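Local coordinates for protein arginine N-methyltransferase SFM1 (Saccharomyces cerevisiae, PDB 5C74) that transfers a methyl group from S-adenosyl-L-methionine to an arginine of ribosomal protein S3, leaving it monomethylated, at residues Asn31-Ser36 against Glu67-Leu72. Sequence-based numbering, arbitrary orientation.
Sequences NLILSS and EDFKDL
I33 in strand 32-35 faces F69 and L72, where the chain leaves helix 65-68, and the closest pair of CA atoms, those of I33 and F69, is 9.4 Å apart. The strand belongs to the parallel sheet of this SPOUT-family α/β fold, lying between strands 2-6 and 56-57, so the contact packs a helix exit and turn onto one face of that sheet. F69 is the first residue to drop out of helical geometry, and F69-L72 form a type I β turn closed by L72 N to F69 O at 3.1 Å. Within the turn, K70 reaches back so that NZ donates to E67 O in the carbonyl plane, on a lone pair, at 3.0 Å.

No hydrogen bond links the two segments; the join is purely apolar. The buried I33 forks between two partners. CG2, anti to the backbone N, comes obliquely to the F69 ring, 4.0 Å from CE2, the two side chains running past one another in antiparallel senses. I65 also touches I33 and L72, while R56 touches F69 and L72 and pairs with D71 in a salt bridge, tying the turn to strand 56-57. The other branch of I33 meets L72 tip to tip: L72 CD1 sits 3.8 Å from I33 CD1 and 3.9 Å from I33 CG1.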
loop_
_atom_site.group_PDB
_atom_site.type_symbol
_atom_site.label_atom_id
_atom_site.label_comp_id
_atom_site.label_asym_id
_atom_site.label_seq_id
_atom_site.Cartn_x
_atom_site.Cartn_y
_atom_site.Cartn_z
ATOM N N ASN A 31 -14.662 -5.770 15.622
ATOM C CA ASN A 31 -13.735 -5.336 16.658
ATOM C C ASN A 31 -12.488 -4.639 16.148
ATOM O O ASN A 31 -11.549 -4.398 16.915
ATOM C CB ASN A 31 -13.343 -6.537 17.519
ATOM C CG ASN A 31 -14.550 -7.139 18.210
ATOM O OD1 ASN A 31 -15.341 -6.420 18.817
ATOM N ND2 ASN A 31 -14.733 -8.443 18.069
ATOM N N LEU A 32 -12.487 -4.307 14.857
ATOM C CA LEU A 32 -11.420 -3.511 14.249
ATOM C C LEU A 32 -12.053 -2.358 13.469
ATOM O O LEU A 32 -12.983 -2.568 12.687
ATOM C CB LEU A 32 -10.554 -4.351 13.302
ATOM C CG LEU A 32 -9.536 -3.562 12.456
ATOM C CD1 LEU A 32 -8.422 -2.938 13.335
ATOM C CD2 LEU A 32 -8.929 -4.431 11.362
ATOM N N ILE A 33 -11.550 -1.146 13.666
ATOM C CA ILE A 33 -11.979 -0.021 12.829
ATOM C C ILE A 33 -10.767 0.731 12.296
ATOM O O ILE A 33 -9.854 1.061 13.058
ATOM C CB ILE A 33 -12.877 0.981 13.599
ATOM C CG1 ILE A 33 -14.014 0.260 14.329
ATOM C CG2 ILE A 33 -13.439 2.045 12.633
ATOM C CD1 ILE A 33 -13.687 -0.106 15.778
ATOM N N LEU A 34 -10.744 0.993 10.989
ATOM C CA LEU A 34 -9.724 1.865 10.416
ATOM C C LEU A 34 -10.280 3.274 10.416
ATOM O O LEU A 34 -11.411 3.482 10.000
ATOM C CB LEU A 34 -9.369 1.466 8.975
ATOM C CG LEU A 34 -8.822 0.079 8.659
ATOM C CD1 LEU A 34 -8.319 0.086 7.203
ATOM C CD2 LEU A 34 -7.702 -0.308 9.626
ATOM N N SER A 35 -9.500 4.240 10.881
ATOM C CA SER A 35 -9.984 5.610 10.954
ATOM C C SER A 35 -9.022 6.575 10.272
ATOM O O SER A 35 -7.884 6.225 9.972
ATOM C CB SER A 35 -10.187 6.029 12.416
ATOM O OG SER A 35 -8.939 6.067 13.087
ATOM N N SER A 36 -9.498 7.797 10.062
ATOM C CA SER A 36 -8.743 8.869 9.416
ATOM C C SER A 36 -8.186 8.478 8.046
ATOM O O SER A 36 -7.125 8.968 7.657
ATOM C CB SER A 36 -7.602 9.356 10.325
ATOM O OG SER A 36 -8.140 9.945 11.511
ATOM N N GLU A 67 -20.505 7.648 15.622
ATOM C CA GLU A 67 -21.484 8.150 14.669
ATOM C C GLU A 67 -21.588 7.257 13.428
ATOM O O GLU A 67 -22.667 7.049 12.905
ATOM C CB GLU A 67 -21.118 9.578 14.265
ATOM C CG GLU A 67 -22.141 10.287 13.405
ATOM C CD GLU A 67 -21.788 11.753 13.207
ATOM O OE1 GLU A 67 -20.996 12.288 14.017
ATOM O OE2 GLU A 67 -22.292 12.362 12.242
ATOM N N ASP A 68 -20.469 6.713 12.960
ATOM C CA ASP A 68 -20.498 5.897 11.744
ATOM C C ASP A 68 -20.908 4.442 11.976
ATOM O O ASP A 68 -21.385 3.768 11.053
ATOM C CB ASP A 68 -19.133 5.918 11.054
ATOM C CG ASP A 68 -18.897 7.195 10.269
ATOM O OD1 ASP A 68 -19.813 8.039 10.224
ATOM O OD2 ASP A 68 -17.807 7.331 9.672
ATOM N N PHE A 69 -20.707 3.966 13.201
ATOM C CA PHE A 69 -20.959 2.577 13.559
ATOM C C PHE A 69 -21.734 2.543 14.865
ATOM O O PHE A 69 -21.161 2.451 15.955
ATOM C CB PHE A 69 -19.646 1.803 13.674
ATOM C CG PHE A 69 -18.828 1.847 12.418
ATOM C CD1 PHE A 69 -19.118 0.996 11.357
ATOM C CD2 PHE A 69 -17.801 2.769 12.273
ATOM C CE1 PHE A 69 -18.381 1.045 10.179
ATOM C CE2 PHE A 69 -17.058 2.824 11.096
ATOM C CZ PHE A 69 -17.353 1.958 10.048
ATOM N N LYS A 70 -23.043 2.646 14.737
ATOM C CA LYS A 70 -23.893 2.924 15.880
ATOM C C LYS A 70 -24.000 1.730 16.827
ATOM O O LYS A 70 -24.417 1.880 17.970
ATOM C CB LYS A 70 -25.274 3.381 15.395
ATOM C CG LYS A 70 -25.259 4.831 14.888
ATOM C CD LYS A 70 -26.591 5.255 14.292
ATOM C CE LYS A 70 -26.701 6.773 14.252
ATOM N NZ LYS A 70 -25.537 7.408 13.570
ATOM N N ASP A 71 -23.581 0.555 16.369
ATOM C CA ASP A 71 -23.577 -0.624 17.229
ATOM C C ASP A 71 -22.429 -0.634 18.251
ATOM O O ASP A 71 -22.503 -1.341 19.256
ATOM C CB ASP A 71 -23.511 -1.895 16.385
ATOM C CG ASP A 71 -22.309 -1.914 15.455
ATOM O OD1 ASP A 71 -22.036 -0.874 14.818
ATOM O OD2 ASP A 71 -21.635 -2.963 15.372
ATOM N N LEU A 72 -21.375 0.141 18.011
ATOM C CA LEU A 72 -20.213 0.104 18.902
ATOM C C LEU A 72 -20.473 0.815 20.224
ATOM O O LEU A 72 -21.206 1.806 20.269
ATOM C CB LEU A 72 -18.982 0.732 18.227
ATOM C CG LEU A 72 -18.415 -0.027 17.023
ATOM C CD1 LEU A 72 -17.309 0.774 16.349
ATOM C CD2 LEU A 72 -17.885 -1.385 17.446
#